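Local atomic coordinates of hypothetical protein, similar to alpha-acetolactate decarboxylase (Staphylococcus aureus subsp. aureus, PDB entry 1XV2), a protein that probably catalyses the decarboxylation of alpha-acetolactate to acetoin as a zinc-containing enzyme. Residues A[21-25]-A[213-219]; A[89-95]-A[192-198]. One frame throughout, in Å; residues are numbered along the deposited sequence.

Overall arrangement
Contacts 1 and 2 sit on opposite sides of the chain's centre, each about 19 Å from it; their own centres are 38 Å apart and their nearest atoms about 22 Å, so they do not touch. Along the chain, contact 2 is nested inside the long loop that contact 1 closes. Contact 1 joins the loop after helix 14-18 to the start of helix 217-221, near the second subunit. Contact 2 pairs strand 86-94 with the 187-195 and 198-204 region of the antiparallel sheet that also supplies the zinc ligands H176, H178 and H189. The side chain of Q95 in contact 2 is about 12 Å from the zinc ion, outside its first coordination shell.

Contact 1. Residues A[21-25]-A[213-219]; sequences LLEGT and PVNNETF
E23 OE1 is gripped by two donors: N216 ND2 at 3.1 Å and a water molecule at 2.9 Å. The contact is built on the N-cap of helix 217-221, where N216 holds the cap position and a loop from near the start of the chain lies against it. The bond from N216 ND2 is fairly straight (162° at the hydrogen) and lies near the plane of its amide, but it reaches OE1 from above the carboxylate plane, and the two flat groups are turned 65° apart. The same water accepts from T218 N, so a backbone NH of the helix's first turn is linked to the glutamate as well. The other carboxylate oxygen, E23 OE2, takes the hydroxyl of T218 OG1 at 2.5 Å, a very short bond. The E23 chain is extended beyond CG, which carries its carboxylate out to this helix start, where the helix dipole would probably favour the negative charge.

Away from the carboxylate, carbon contacts take over. T25 CG2 lies over one face of the N216 amide, 3.5 Å from ND2, while the T25 hydroxyl bonds to H11. T25 CB presses on P213 CB at 3.5 Å, tighter than usual for two carbons. L21 CD2 comes to the edge of the F219 ring, near its plane; beyond, F219 packs on L111 of the second subunit. With CG anti to its backbone N (chi1 -179°), the N216 amide sits beside the carbonyl carbon, and its rotation about CB-CG gives ND2 to E23 and OD1 to F219 N at 2.8 Å, in the carbonyl plane.

Contact 2. Residues A[89-95]-A[192-198]; sequences PLQQLSQ and DFEVDDV
Over one face of the F193 ring lies Q95 CB, a CH-pi contact 4.0 Å from the ring centroid and offset toward the rim; V195 CG1 sits at the ring's edge, in plane. The Q95 amide is steeply inclined to the ring, 69° between planes, and its OE1 comes to 3.0 Å from F193 CD2. Beyond, F193 and V195 pack on V98 of helix 95-105.

At the other end, Q91 NE2 donates to D197 OD2 at 2.6 Å. The two side chains run side by side, yet their planes are 84° apart and the amide reaches the oxygen from above the carboxylate plane. Q92, bent at chi2, directs OE1 to K122 and to a water that also bonds, weakly, to E194.

Between these ends the backbones pair antiparallel. L90 and V198 exchange two bonds, and Q92 N donates to D196 O at 2.9 Å. V195 N donates to L93 O at 3.0 Å, with only a weak bond returned from L93 N to V195 O. The pair Q92 and L93 opposite V195 makes a G1 beta bulge, Q92 being left-handed (phi 41°), and strand 86-94 turns a corner there in the curled antiparallel sheet before running on into helix 95-105.

Contact 1. Residues A[21-25]-A[213-219]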
ATOM      1  N   LEU A  21      -6.447  16.883  -0.531  1.00 21.84           N
ATOM      2  CA  LEU A  21      -6.151  16.942   0.896  1.00 21.46           C
ATOM      3  C   LEU A  21      -4.701  17.377   1.066  1.00 20.51           C
ATOM      4  O   LEU A  21      -3.796  16.555   1.192  1.00 20.21           O
ATOM      5  CB  LEU A  21      -6.395  15.578   1.552  1.00 21.32           C
ATOM      6  CG  LEU A  21      -7.875  15.222   1.732  1.00 21.26           C
ATOM      7  CD1 LEU A  21      -8.529  15.019   0.381  1.00 22.25           C
ATOM      8  CD2 LEU A  21      -7.999  13.961   2.568  1.00 25.01           C
ATOM      9  N   LEU A  22      -4.497  18.690   1.082  1.00 20.23           N
ATOM     10  CA  LEU A  22      -3.160  19.252   1.182  1.00 19.33           C
ATOM     11  C   LEU A  22      -2.716  19.703   2.572  1.00 18.41           C
ATOM     12  O   LEU A  22      -1.642  20.284   2.714  1.00 17.86           O
ATOM     13  CB  LEU A  22      -3.039  20.415   0.195  1.00 18.92           C
ATOM     14  CG  LEU A  22      -3.655  20.145  -1.185  1.00 19.42           C
ATOM     15  CD1 LEU A  22      -3.381  21.324  -2.109  1.00 18.91           C
ATOM     16  CD2 LEU A  22      -3.078  18.857  -1.770  1.00 19.76           C
ATOM     17  N   GLU A  23      -3.526  19.444   3.595  1.00 17.17           N
ATOM     18  CA  GLU A  23      -3.151  19.835   4.952  1.00 17.81           C
ATOM     19  C   GLU A  23      -1.873  19.134   5.415  1.00 18.10           C
ATOM     20  O   GLU A  23      -1.681  17.947   5.160  1.00 18.35           O
ATOM     21  CB  GLU A  23      -4.284  19.519   5.936  1.00 18.49           C
ATOM     22  CG  GLU A  23      -5.390  20.562   5.974  1.00 22.09           C
ATOM     23  CD  GLU A  23      -6.459  20.248   7.010  1.00 24.42           C
ATOM     24  OE1 GLU A  23      -6.103  19.833   8.134  1.00 27.14           O
ATOM     25  OE2 GLU A  23      -7.654  20.431   6.705  1.00 27.04           O
ATOM     26  N   GLY A  24      -0.995  19.871   6.088  1.00 17.29           N
ATOM     27  CA  GLY A  24       0.229  19.272   6.592  1.00 16.80           C
ATOM     28  C   GLY A  24      -0.172  18.370   7.741  1.00 17.47           C
ATOM     29  O   GLY A  24      -0.831  18.821   8.675  1.00 18.58           O
ATOM     30  N   THR A  25       0.213  17.099   7.687  1.00 17.04           N
ATOM     31  CA  THR A  25      -0.172  16.164   8.739  1.00 17.55           C
ATOM     32  C   THR A  25       0.992  15.492   9.449  1.00 16.63           C
ATOM     33  O   THR A  25       0.796  14.732  10.399  1.00 17.18           O
ATOM     34  CB  THR A  25      -1.090  15.080   8.171  1.00 17.69           C
ATOM     35  OG1 THR A  25      -0.435  14.435   7.071  1.00 18.98           O
ATOM     36  CG2 THR A  25      -2.391  15.695   7.689  1.00 17.54           C
ATOM     37  N   PRO A 213      -2.520   9.752   8.641  1.00 14.31           N
ATOM     38  CA  PRO A 213      -2.740  10.800   9.646  1.00 14.82           C
ATOM     39  C   PRO A 213      -4.063  10.594  10.390  1.00 15.12           C
ATOM     40  O   PRO A 213      -5.032  11.322  10.174  1.00 15.99           O
ATOM     41  CB  PRO A 213      -2.734  12.073   8.811  1.00 15.32           C
ATOM     42  CG  PRO A 213      -3.365  11.618   7.521  1.00 15.40           C
ATOM     43  CD  PRO A 213      -2.674  10.290   7.276  1.00 14.98           C
ATOM     44  N   VAL A 214      -4.094   9.604  11.273  1.00 15.39           N
ATOM     45  CA  VAL A 214      -5.300   9.284  12.028  1.00 17.10           C
ATOM     46  C   VAL A 214      -5.776  10.395  12.964  1.00 18.61           C
ATOM     47  O   VAL A 214      -6.913  10.367  13.434  1.00 18.66           O
ATOM     48  CB  VAL A 214      -5.104   7.994  12.848  1.00 16.33           C
ATOM     49  CG1 VAL A 214      -4.830   6.830  11.910  1.00 16.13           C
ATOM     50  CG2 VAL A 214      -3.953   8.163  13.825  1.00 16.81           C
ATOM     51  N   ASN A 215      -4.912  11.371  13.226  1.00 19.58           N
ATOM     52  CA  ASN A 215      -5.257  12.479  14.112  1.00 20.84           C
ATOM     53  C   ASN A 215      -5.760  13.705  13.373  1.00 21.46           C
ATOM     54  O   ASN A 215      -6.170  14.683  13.998  1.00 21.40           O
ATOM     55  CB  ASN A 215      -4.050  12.876  14.949  1.00 23.83           C
ATOM     56  CG  ASN A 215      -3.586  11.761  15.839  1.00 26.17           C
ATOM     57  OD1 ASN A 215      -4.363  11.225  16.632  1.00 29.43           O
ATOM     58  ND2 ASN A 215      -2.318  11.395  15.718  1.00 29.25           N
ATOM     59  N   ASN A 216      -5.718  13.653  12.045  1.00 20.33           N
ATOM     60  CA  ASN A 216      -6.167  14.768  11.227  1.00 20.50           C
ATOM     61  C   ASN A 216      -7.650  14.621  10.917  1.00 21.19           C
ATOM     62  O   ASN A 216      -8.065  13.689  10.229  1.00 19.61           O
ATOM     63  CB  ASN A 216      -5.344  14.838   9.934  1.00 19.69           C
ATOM     64  CG  ASN A 216      -5.752  15.993   9.045  1.00 19.27           C
ATOM     65  OD1 ASN A 216      -6.610  15.849   8.177  1.00 18.43           O
ATOM     66  ND2 ASN A 216      -5.143  17.158   9.268  1.00 20.89           N
ATOM     67  N   GLU A 217      -8.443  15.556  11.428  1.00 21.98           N
ATOM     68  CA  GLU A 217      -9.885  15.535  11.241  1.00 22.70           C
ATOM     69  C   GLU A 217     -10.353  15.623   9.791  1.00 22.00           C
ATOM     70  O   GLU A 217     -11.337  14.987   9.417  1.00 21.01           O
ATOM     71  CB  GLU A 217     -10.525  16.663  12.054  1.00 25.11           C
ATOM     72  CG  GLU A 217     -12.040  16.691  11.986  1.00 31.06           C
ATOM     73  CD  GLU A 217     -12.644  17.678  12.964  1.00 34.68           C
ATOM     74  OE1 GLU A 217     -12.456  17.492  14.187  1.00 37.71           O
ATOM     75  OE2 GLU A 217     -13.303  18.639  12.512  1.00 35.99           O
ATOM     76  N   THR A 218      -9.665  16.413   8.974  1.00 21.16           N
ATOM     77  CA  THR A 218     -10.068  16.551   7.580  1.00 20.17           C
ATOM     78  C   THR A 218      -9.929  15.224   6.835  1.00 19.93           C
ATOM     79  O   THR A 218     -10.824  14.827   6.088  1.00 20.62           O
ATOM     80  CB  THR A 218      -9.243  17.636   6.866  1.00 21.34           C
ATOM     81  OG1 THR A 218      -9.412  18.886   7.548  1.00 22.58           O
ATOM     82  CG2 THR A 218      -9.708  17.791   5.429  1.00 18.98           C
ATOM     83  N   PHE A 219      -8.810  14.539   7.044  1.00 18.21           N
ATOM     84  CA  PHE A 219      -8.586  13.250   6.404  1.00 17.40           C
ATOM     85  C   PHE A 219      -9.618  12.235   6.909  1.00 17.27           C
ATOM     86  O   PHE A 219     -10.302  11.583   6.122  1.00 18.45           O
ATOM     87  CB  PHE A 219      -7.176  12.745   6.710  1.00 16.58           C
ATOM     88  CG  PHE A 219      -6.896  11.370   6.162  1.00 16.01           C
ATOM     89  CD1 PHE A 219      -6.807  11.159   4.786  1.00 15.28           C
ATOM     90  CD2 PHE A 219      -6.772  10.281   7.017  1.00 15.81           C
ATOM     91  CE1 PHE A 219      -6.603   9.881   4.272  1.00 14.17           C
ATOM     92  CE2 PHE A 219      -6.567   8.992   6.511  1.00 15.29           C
ATOM     93  CZ  PHE A 219      -6.484   8.792   5.140  1.00 14.62           C
TER
HETATM   94  O   HOH W   1      -8.098  18.729   9.969  1.00 23.88           O

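Contact 2. Residues A[89-95]-A[192-198]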
ATOM      1  N   PRO A  89      27.966   3.329 -12.913  1.00 22.30           N
ATOM      2  CA  PRO A  89      28.014   4.605 -13.631  1.00 22.36           C
ATOM      3  C   PRO A  89      27.207   4.661 -14.926  1.00 21.80           C
ATOM      4  O   PRO A  89      26.788   3.636 -15.462  1.00 21.30           O
ATOM      5  CB  PRO A  89      29.507   4.794 -13.877  1.00 22.57           C
ATOM      6  CG  PRO A  89      29.960   3.399 -14.138  1.00 21.92           C
ATOM      7  CD  PRO A  89      29.233   2.589 -13.076  1.00 22.58           C
ATOM      8  N   LEU A  90      26.991   5.881 -15.410  1.00 21.41           N
ATOM      9  CA  LEU A  90      26.269   6.129 -16.654  1.00 21.05           C
ATOM     10  C   LEU A  90      26.777   7.439 -17.232  1.00 22.00           C
ATOM     11  O   LEU A  90      27.094   8.369 -16.489  1.00 22.23           O
ATOM     12  CB  LEU A  90      24.760   6.224 -16.412  1.00 21.02           C
ATOM     13  CG  LEU A  90      24.021   4.939 -16.025  1.00 21.92           C
ATOM     14  CD1 LEU A  90      22.530   5.235 -15.881  1.00 22.82           C
ATOM     15  CD2 LEU A  90      24.244   3.872 -17.084  1.00 22.39           C
ATOM     16  N   GLN A  91      26.857   7.513 -18.557  1.00 22.04           N
ATOM     17  CA  GLN A  91      27.339   8.720 -19.213  1.00 23.08           C
ATOM     18  C   GLN A  91      26.590   9.008 -20.504  1.00 22.43           C
ATOM     19  O   GLN A  91      26.150   8.089 -21.193  1.00 19.81           O
ATOM     20  CB  GLN A  91      28.829   8.590 -19.537  1.00 25.05           C
ATOM     21  CG  GLN A  91      29.726   8.327 -18.341  1.00 27.44           C
ATOM     22  CD  GLN A  91      31.171   8.120 -18.754  1.00 31.27           C
ATOM     23  OE1 GLN A  91      31.481   7.221 -19.537  1.00 33.16           O
ATOM     24  NE2 GLN A  91      32.062   8.956 -18.232  1.00 31.06           N
ATOM     25  N   GLN A  92      26.451  10.295 -20.817  1.00 22.06           N
ATOM     26  CA  GLN A  92      25.794  10.743 -22.041  1.00 21.91           C
ATOM     27  C   GLN A  92      24.537   9.947 -22.399  1.00 20.76           C
ATOM     28  O   GLN A  92      24.498   9.289 -23.439  1.00 20.52           O
ATOM     29  CB  GLN A  92      26.785  10.657 -23.205  1.00 23.81           C
ATOM     30  CG  GLN A  92      28.056  11.469 -23.019  1.00 28.28           C
ATOM     31  CD  GLN A  92      27.787  12.961 -22.953  1.00 30.85           C
ATOM     32  OE1 GLN A  92      26.982  13.490 -23.719  1.00 32.87           O
ATOM     33  NE2 GLN A  92      28.469  13.649 -22.045  1.00 32.91           N
ATOM     34  N   LEU A  93      23.519  10.013 -21.544  1.00 18.59           N
ATOM     35  CA  LEU A  93      22.265   9.296 -21.783  1.00 17.70           C
ATOM     36  C   LEU A  93      21.039  10.140 -21.445  1.00 17.50           C
ATOM     37  O   LEU A  93      21.080  11.010 -20.568  1.00 15.92           O
ATOM     38  CB  LEU A  93      22.216   8.007 -20.958  1.00 18.38           C
ATOM     39  CG  LEU A  93      23.251   6.917 -21.242  1.00 19.63           C
ATOM     40  CD1 LEU A  93      23.002   5.741 -20.307  1.00 19.21           C
ATOM     41  CD2 LEU A  93      23.160   6.471 -22.702  1.00 18.83           C
ATOM     42  N   SER A  94      19.946   9.860 -22.149  1.00 16.32           N
ATOM     43  CA  SER A  94      18.682  10.559 -21.955  1.00 17.19           C
ATOM     44  C   SER A  94      17.973  10.017 -20.722  1.00 16.98           C
ATOM     45  O   SER A  94      18.360   8.980 -20.187  1.00 16.94           O
ATOM     46  CB  SER A  94      17.784  10.351 -23.171  1.00 16.34           C
ATOM     47  OG  SER A  94      17.475   8.977 -23.320  1.00 17.47           O
ATOM     48  N   GLN A  95      16.929  10.715 -20.283  1.00 16.57           N
ATOM     49  CA  GLN A  95      16.171  10.271 -19.124  1.00 17.88           C
ATOM     50  C   GLN A  95      15.612   8.866 -19.370  1.00 18.05           C
ATOM     51  O   GLN A  95      15.779   7.974 -18.537  1.00 19.20           O
ATOM     52  CB  GLN A  95      15.035  11.256 -18.816  1.00 16.62           C
ATOM     53  CG  GLN A  95      13.951  10.676 -17.924  1.00 17.23           C
ATOM     54  CD  GLN A  95      13.012  11.731 -17.366  1.00 19.56           C
ATOM     55  OE1 GLN A  95      13.314  12.381 -16.364  1.00 17.70           O
ATOM     56  NE2 GLN A  95      11.869  11.909 -18.017  1.00 16.19           N
ATOM     57  N   ASP A 192      12.363  16.037 -16.650  1.00 14.87           N
ATOM     58  CA  ASP A 192      13.232  15.510 -17.693  1.00 16.14           C
ATOM     59  C   ASP A 192      14.681  15.843 -17.355  1.00 16.65           C
ATOM     60  O   ASP A 192      14.950  16.780 -16.596  1.00 14.12           O
ATOM     61  CB  ASP A 192      12.834  16.119 -19.045  1.00 16.43           C
ATOM     62  CG  ASP A 192      13.618  15.544 -20.213  1.00 17.89           C
ATOM     63  OD1 ASP A 192      14.032  14.366 -20.153  1.00 16.70           O
ATOM     64  OD2 ASP A 192      13.801  16.273 -21.210  1.00 18.61           O
ATOM     65  N   PHE A 193      15.609  15.062 -17.904  1.00 16.00           N
ATOM     66  CA  PHE A 193      17.027  15.293 -17.665  1.00 16.84           C
ATOM     67  C   PHE A 193      17.908  14.475 -18.600  1.00 18.24           C
ATOM     68  O   PHE A 193      17.459  13.514 -19.231  1.00 16.91           O
ATOM     69  CB  PHE A 193      17.383  14.968 -16.206  1.00 14.16           C
ATOM     70  CG  PHE A 193      17.337  13.503 -15.881  1.00 14.79           C
ATOM     71  CD1 PHE A 193      18.499  12.735 -15.905  1.00 14.50           C
ATOM     72  CD2 PHE A 193      16.132  12.884 -15.568  1.00 13.49           C
ATOM     73  CE1 PHE A 193      18.457  11.371 -15.620  1.00 14.24           C
ATOM     74  CE2 PHE A 193      16.081  11.520 -15.283  1.00 13.93           C
ATOM     75  CZ  PHE A 193      17.246  10.762 -15.310  1.00 12.90           C
ATOM     76  N   GLU A 194      19.169  14.880 -18.687  1.00 18.62           N
ATOM     77  CA  GLU A 194      20.148  14.188 -19.509  1.00 21.09           C
ATOM     78  C   GLU A 194      21.440  14.128 -18.704  1.00 20.19           C
ATOM     79  O   GLU A 194      21.989  15.163 -18.321  1.00 19.92           O
ATOM     80  CB  GLU A 194      20.373  14.940 -20.822  1.00 23.91           C
ATOM     81  CG  GLU A 194      21.497  14.369 -21.675  1.00 32.50           C
ATOM     82  CD  GLU A 194      21.554  14.991 -23.062  1.00 37.10           C
ATOM     83  OE1 GLU A 194      21.624  16.237 -23.153  1.00 39.85           O
ATOM     84  OE2 GLU A 194      21.533  14.234 -24.059  1.00 39.15           O
ATOM     85  N   VAL A 195      21.918  12.919 -18.433  1.00 19.29           N
ATOM     86  CA  VAL A 195      23.142  12.757 -17.661  1.00 19.79           C
ATOM     87  C   VAL A 195      24.401  12.950 -18.498  1.00 20.54           C
ATOM     88  O   VAL A 195      24.447  12.570 -19.667  1.00 19.60           O
ATOM     89  CB  VAL A 195      23.213  11.360 -17.009  1.00 20.22           C
ATOM     90  CG1 VAL A 195      22.055  11.179 -16.040  1.00 18.01           C
ATOM     91  CG2 VAL A 195      23.190  10.279 -18.089  1.00 19.97           C
ATOM     92  N   ASP A 196      25.412  13.572 -17.899  1.00 20.91           N
ATOM     93  CA  ASP A 196      26.685  13.766 -18.577  1.00 22.53           C
ATOM     94  C   ASP A 196      27.557  12.645 -18.035  1.00 22.40           C
ATOM     95  O   ASP A 196      27.956  11.738 -18.760  1.00 22.17           O
ATOM     96  CB  ASP A 196      27.312  15.115 -18.216  1.00 24.18           C
ATOM     97  CG  ASP A 196      28.614  15.368 -18.963  1.00 25.54           C
ATOM     98  OD1 ASP A 196      29.427  14.429 -19.089  1.00 25.14           O
ATOM     99  OD2 ASP A 196      28.830  16.506 -19.423  1.00 27.02           O
ATOM    100  N   ASP A 197      27.833  12.718 -16.737  1.00 22.89           N
ATOM    101  CA  ASP A 197      28.636  11.712 -16.059  1.00 23.94           C
ATOM    102  C   ASP A 197      28.090  11.599 -14.640  1.00 22.53           C
ATOM    103  O   ASP A 197      28.171  12.550 -13.860  1.00 22.35           O
ATOM    104  CB  ASP A 197      30.106  12.133 -16.022  1.00 26.37           C
ATOM    105  CG  ASP A 197      31.025  10.990 -15.643  1.00 30.43           C
ATOM    106  OD1 ASP A 197      30.763  10.315 -14.625  1.00 34.10           O
ATOM    107  OD2 ASP A 197      32.017  10.768 -16.365  1.00 35.10           O
ATOM    108  N   VAL A 198      27.523  10.442 -14.316  1.00 20.09           N
ATOM    109  CA  VAL A 198      26.947  10.227 -12.994  1.00 20.03           C
ATOM    110  C   VAL A 198      27.152   8.814 -12.474  1.00 19.59           C
ATOM    111  O   VAL A 198      27.632   7.934 -13.187  1.00 19.13           O
ATOM    112  CB  VAL A 198      25.426  10.477 -12.999  1.00 18.77           C
ATOM    113  CG1 VAL A 198      25.126  11.909 -13.410  1.00 19.06           C
ATOM    114  CG2 VAL A 198      24.751   9.493 -13.943  1.00 20.89           C
TER
HETATM  115  O   HOH W   2      24.408  13.331 -24.397  1.00 39.88           O
HETATM  116  O   HOH W   3      15.671  13.187 -21.980  1.00 17.15           O